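Local atomic coordinates of DUF985 domain-containing protein (Shewanella oneidensis, PDB entry 1YUD), a protein that is of unknown function but belongs to the cupin superfamily, whose beta-barrel domain often houses a binding or catalytic pocket. Residues 64-75 / 107-118. Residues are numbered along the deposited sequence; the frame is centred on the assembly and turned at random.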
loop_
_atom_site.group_PDB
_atom_site.type_symbol
_atom_site.label_atom_id
_atom_site.label_comp_id
_atom_site.label_asym_id
_atom_site.label_seq_id
_atom_site.Cartn_x
_atom_site.Cartn_y
_atom_site.Cartn_z
ATOM N N PHE A 64 13.571 -1.805 16.340
ATOM C CA PHE A 64 14.396 -0.829 15.660
ATOM C C PHE A 64 15.343 -1.484 14.666
ATOM O O PHE A 64 16.047 -2.441 15.000
ATOM C CB PHE A 64 15.191 -0.025 16.679
ATOM C CG PHE A 64 14.382 1.019 17.383
ATOM C CD1 PHE A 64 14.261 1.013 18.769
ATOM C CD2 PHE A 64 13.761 2.034 16.661
ATOM C CE1 PHE A 64 13.533 2.007 19.436
ATOM C CE2 PHE A 64 13.032 3.029 17.312
ATOM C CZ PHE A 64 12.920 3.014 18.701
ATOM N N HIS A 65 15.341 -0.951 13.444
ATOM C CA HIS A 65 16.173 -1.429 12.336
ATOM C C HIS A 65 16.288 -0.305 11.303
ATOM O O HIS A 65 15.484 0.615 11.285
ATOM C CB HIS A 65 15.524 -2.655 11.699
ATOM C CG HIS A 65 14.110 -2.428 11.264
ATOM N ND1 HIS A 65 13.731 -2.392 9.939
ATOM C CD2 HIS A 65 12.986 -2.191 11.981
ATOM C CE1 HIS A 65 12.437 -2.143 9.860
ATOM N NE2 HIS A 65 11.961 -2.016 11.085
ATOM N N ARG A 66 17.279 -0.381 10.433
ATOM C CA ARG A 66 17.453 0.665 9.440
ATOM C C ARG A 66 17.487 0.152 8.004
ATOM O O ARG A 66 18.077 -0.887 7.712
ATOM C CB ARG A 66 18.734 1.436 9.732
ATOM C CG ARG A 66 19.029 2.540 8.758
ATOM C CD ARG A 66 20.491 2.909 8.843
ATOM N NE ARG A 66 20.880 3.350 10.179
ATOM C CZ ARG A 66 22.134 3.598 10.540
ATOM N NH1 ARG A 66 23.125 3.444 9.671
ATOM N NH2 ARG A 66 22.397 4.018 11.768
ATOM N N LEU A 67 16.843 0.893 7.110
ATOM C CA LEU A 67 16.788 0.531 5.699
ATOM C C LEU A 67 17.627 1.471 4.844
ATOM O O LEU A 67 17.972 2.573 5.262
ATOM C CB LEU A 67 15.340 0.551 5.207
ATOM C CG LEU A 67 14.489 -0.700 5.440
ATOM C CD1 LEU A 67 14.932 -1.427 6.699
ATOM C CD2 LEU A 67 13.019 -0.289 5.515
ATOM N N THR A 68 17.941 1.014 3.639
ATOM C CA THR A 68 18.735 1.774 2.686
ATOM C C THR A 68 17.797 2.525 1.765
ATOM O O THR A 68 18.184 3.481 1.109
ATOM C CB THR A 68 19.612 0.829 1.848
ATOM O OG1 THR A 68 20.699 0.358 2.652
ATOM C CG2 THR A 68 20.146 1.525 0.617
ATOM N N ALA A 69 16.548 2.092 1.725
ATOM C CA ALA A 69 15.575 2.722 0.859
ATOM C C ALA A 69 14.327 3.133 1.630
ATOM O O ALA A 69 14.110 2.710 2.762
ATOM C CB ALA A 69 15.212 1.776 -0.278
ATOM N N ASP A 70 13.517 3.983 1.022
ATOM C CA ASP A 70 12.296 4.417 1.660
ATOM C C ASP A 70 11.331 3.243 1.746
ATOM O O ASP A 70 11.490 2.229 1.060
ATOM C CB ASP A 70 11.653 5.546 0.849
ATOM C CG ASP A 70 12.397 6.853 0.976
ATOM O OD1 ASP A 70 12.019 7.808 0.267
ATOM O OD2 ASP A 70 13.345 6.920 1.788
ATOM N N GLU A 71 10.312 3.383 2.580
ATOM C CA GLU A 71 9.350 2.320 2.705
ATOM C C GLU A 71 7.977 2.917 2.893
ATOM O O GLU A 71 7.753 3.717 3.789
ATOM C CB GLU A 71 9.708 1.428 3.890
ATOM C CG GLU A 71 9.000 0.091 3.895
ATOM C CD GLU A 71 9.430 -0.781 5.060
ATOM O OE1 GLU A 71 8.900 -0.613 6.182
ATOM O OE2 GLU A 71 10.323 -1.627 4.855
HETATM N N MSE A 72 7.047 2.556 2.032
HETATM C CA MSE A 72 5.728 3.085 2.203
HETATM C C MSE A 72 4.961 2.122 3.098
HETATM O O MSE A 72 5.224 0.920 3.113
HETATM C CB MSE A 72 5.057 3.274 0.841
HETATM C CG MSE A 72 5.420 4.614 0.170
HETATM SE SE MSE A 72 4.703 6.174 1.108
HETATM C CE MSE A 72 2.820 5.816 0.820
ATOM N N TRP A 73 4.037 2.655 3.880
ATOM C CA TRP A 73 3.255 1.824 4.763
ATOM C C TRP A 73 1.787 2.008 4.465
ATOM O O TRP A 73 1.273 3.122 4.503
ATOM C CB TRP A 73 3.541 2.181 6.221
ATOM C CG TRP A 73 4.834 1.605 6.741
ATOM C CD1 TRP A 73 6.081 1.784 6.216
ATOM C CD2 TRP A 73 5.004 0.778 7.905
ATOM N NE1 TRP A 73 7.020 1.123 6.980
ATOM C CE2 TRP A 73 6.385 0.497 8.024
ATOM C CE3 TRP A 73 4.122 0.249 8.861
ATOM C CZ2 TRP A 73 6.909 -0.287 9.060
ATOM C CZ3 TRP A 73 4.642 -0.529 9.893
ATOM C CH2 TRP A 73 6.027 -0.788 9.982
ATOM N N TYR A 74 1.107 0.913 4.160
ATOM C CA TYR A 74 -0.318 0.981 3.878
ATOM C C TYR A 74 -1.018 0.308 5.049
ATOM O O TYR A 74 -0.402 -0.461 5.785
ATOM C CB TYR A 74 -0.605 0.263 2.554
ATOM C CG TYR A 74 0.129 0.912 1.399
ATOM C CD1 TYR A 74 -0.439 1.973 0.700
ATOM C CD2 TYR A 74 1.426 0.534 1.080
ATOM C CE1 TYR A 74 0.272 2.645 -0.280
ATOM C CE2 TYR A 74 2.148 1.206 0.109
ATOM C CZ TYR A 74 1.565 2.267 -0.563
ATOM O OH TYR A 74 2.304 3.006 -1.460
ATOM N N PHE A 75 -2.294 0.595 5.238
ATOM C CA PHE A 75 -3.020 -0.007 6.340
ATOM C C PHE A 75 -4.180 -0.845 5.823
ATOM O O PHE A 75 -5.109 -0.322 5.190
ATOM C CB PHE A 75 -3.557 1.079 7.273
ATOM C CG PHE A 75 -4.190 0.543 8.513
ATOM C CD1 PHE A 75 -3.402 0.183 9.607
ATOM C CD2 PHE A 75 -5.569 0.366 8.585
ATOM C CE1 PHE A 75 -3.983 -0.354 10.775
ATOM C CE2 PHE A 75 -6.165 -0.167 9.733
ATOM C CZ PHE A 75 -5.366 -0.527 10.836
ATOM N N PRO A 107 -3.992 6.385 6.892
ATOM C CA PRO A 107 -3.755 5.068 6.289
ATOM C C PRO A 107 -2.383 4.833 5.660
ATOM O O PRO A 107 -1.929 3.687 5.576
ATOM C CB PRO A 107 -4.889 4.944 5.286
ATOM C CG PRO A 107 -5.989 5.669 5.974
ATOM C CD PRO A 107 -5.282 6.921 6.440
ATOM N N GLN A 108 -1.713 5.893 5.225
ATOM C CA GLN A 108 -0.390 5.715 4.630
ATOM C C GLN A 108 0.667 6.529 5.339
ATOM O O GLN A 108 0.396 7.589 5.887
ATOM C CB GLN A 108 -0.380 6.118 3.147
ATOM C CG GLN A 108 -0.683 4.994 2.165
ATOM C CD GLN A 108 -1.116 5.525 0.808
ATOM O OE1 GLN A 108 -0.285 5.921 -0.023
ATOM N NE2 GLN A 108 -2.432 5.555 0.581
ATOM N N PHE A 109 1.885 6.033 5.332
ATOM C CA PHE A 109 2.943 6.776 5.938
ATOM C C PHE A 109 4.238 6.403 5.264
ATOM O O PHE A 109 4.423 5.265 4.834
ATOM C CB PHE A 109 3.049 6.515 7.432
ATOM C CG PHE A 109 4.047 7.401 8.091
ATOM C CD1 PHE A 109 3.689 8.671 8.515
ATOM C CD2 PHE A 109 5.375 7.036 8.149
ATOM C CE1 PHE A 109 4.642 9.563 8.974
ATOM C CE2 PHE A 109 6.331 7.928 8.609
ATOM C CZ PHE A 109 5.954 9.185 9.016
ATOM N N LEU A 110 5.149 7.364 5.198
ATOM C CA LEU A 110 6.421 7.140 4.551
ATOM C C LEU A 110 7.583 7.245 5.529
ATOM O O LEU A 110 7.896 8.317 6.038
ATOM C CB LEU A 110 6.553 8.144 3.399
ATOM C CG LEU A 110 7.829 8.194 2.578
ATOM C CD1 LEU A 110 8.872 8.956 3.350
ATOM C CD2 LEU A 110 8.281 6.783 2.233
ATOM N N VAL A 111 8.220 6.117 5.796
ATOM C CA VAL A 111 9.353 6.088 6.704
ATOM C C VAL A 111 10.629 6.288 5.878
ATOM O O VAL A 111 11.109 5.374 5.192
ATOM C CB VAL A 111 9.370 4.755 7.529
ATOM C CG1 VAL A 111 8.993 3.585 6.652
ATOM C CG2 VAL A 111 10.738 4.545 8.148
ATOM N N PRO A 112 11.185 7.510 5.927
ATOM C CA PRO A 112 12.401 7.910 5.202
ATOM C C PRO A 112 13.588 7.011 5.431
ATOM O O PRO A 112 13.852 6.608 6.556
ATOM C CB PRO A 112 12.656 9.341 5.697
ATOM C CG PRO A 112 12.053 9.351 7.066
ATOM C CD PRO A 112 10.755 8.580 6.847
ATOM N N LYS A 113 14.309 6.712 4.358
ATOM C CA LYS A 113 15.482 5.856 4.449
ATOM C C LYS A 113 16.563 6.471 5.322
ATOM O O LYS A 113 16.498 7.650 5.675
ATOM C CB LYS A 113 16.053 5.575 3.055
ATOM C CG LYS A 113 16.518 6.805 2.289
ATOM C CD LYS A 113 17.061 6.416 0.914
ATOM C CE LYS A 113 17.524 7.632 0.126
ATOM N NZ LYS A 113 18.013 7.247 -1.225
ATOM N N GLY A 114 17.553 5.653 5.669
ATOM C CA GLY A 114 18.663 6.111 6.485
ATOM C C GLY A 114 18.329 6.373 7.939
ATOM O O GLY A 114 19.209 6.757 8.712
ATOM N N CYS A 115 17.071 6.172 8.322
ATOM C CA CYS A 115 16.677 6.403 9.702
ATOM C C CYS A 115 16.354 5.092 10.428
ATOM O O CYS A 115 15.845 4.140 9.818
ATOM C CB CYS A 115 15.461 7.323 9.750
ATOM S SG CYS A 115 13.889 6.452 9.884
ATOM N N ILE A 116 16.651 5.051 11.729
ATOM C CA ILE A 116 16.381 3.870 12.550
ATOM C C ILE A 116 14.973 3.975 13.117
ATOM O O ILE A 116 14.652 4.928 13.818
ATOM C CB ILE A 116 17.400 3.738 13.707
ATOM C CG1 ILE A 116 18.801 3.479 13.130
ATOM C CG2 ILE A 116 16.984 2.595 14.654
ATOM C CD1 ILE A 116 19.927 3.535 14.160
ATOM N N PHE A 117 14.140 2.981 12.811
ATOM C CA PHE A 117 12.746 2.986 13.239
ATOM C C PHE A 117 12.195 1.612 13.629
ATOM O O PHE A 117 12.780 0.571 13.309
ATOM C CB PHE A 117 11.878 3.542 12.110
ATOM C CG PHE A 117 11.885 2.689 10.862
ATOM C CD1 PHE A 117 13.045 2.534 10.108
ATOM C CD2 PHE A 117 10.730 2.034 10.450
ATOM C CE1 PHE A 117 13.053 1.738 8.957
ATOM C CE2 PHE A 117 10.731 1.241 9.306
ATOM C CZ PHE A 117 11.893 1.092 8.559
ATOM N N GLY A 118 11.041 1.643 14.295
ATOM C CA GLY A 118 10.363 0.444 14.738
ATOM C C GLY A 118 8.901 0.782 14.946
ATOM O O GLY A 118 8.501 1.928 14.771
#
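F117 and H65 both set CG between their own backbone N and carbonyl carbon (chi1 64° and 55°). The two residues pair across the strands and lie on the same face, and the matching torsions swing their rings together. The rings meet obliquely, planes 42° apart. The opposite face of the F117 ring is covered by V111 CG2, which lies over its centre. L67 reaches the ring edge in plane, with CD2 3.5 Å from F117 CZ. Under the rings the strands are antiparallel: H65 and F117 form a hydrogen-bonded pair, and F117 N to H65 O is nearly straight.

W73 has CG anti to its carbonyl carbon, and the indole lies beside V111. V111 CG1 sits 3.5 Å from W73 CD1. E71 OE1 accepts a weak bond from W73 NE1. The backbone of W73 pairs with F109 in both directions, and W73 N to F109 O is 2.8 Å.

Between the two strand pairs the loops of the two segments are joined. D70 OD2 takes the backbone N of K113 at 2.8 Å, nearly along the C-O axis. G114 N bonds to L67 O at 3.1 Å. G114 has positive phi, a conformation that favours glycine.

On the other side of the 71-75 strand, the selenium of selenomethionine M72 (SE) packs 3.5 Å from L110 CB. The Q108 side chain lies against the Y74 ring, with Q108 CG 3.4 Å from Y74 CD1. S51 of the second subunit bonds to both Q108 OE1 and Y74 OH, so this side helps form the dimer interface.

W73 and F117 also touch strand 81-86 through I83 and M85. Strands 71-76 and 109-111 belong to one sheet, 62-66 and 116-121 to the other. Two largely antiparallel sheets facing each other across a packed interior form the cupin barrel; here W73 and F117 contribute to that interior.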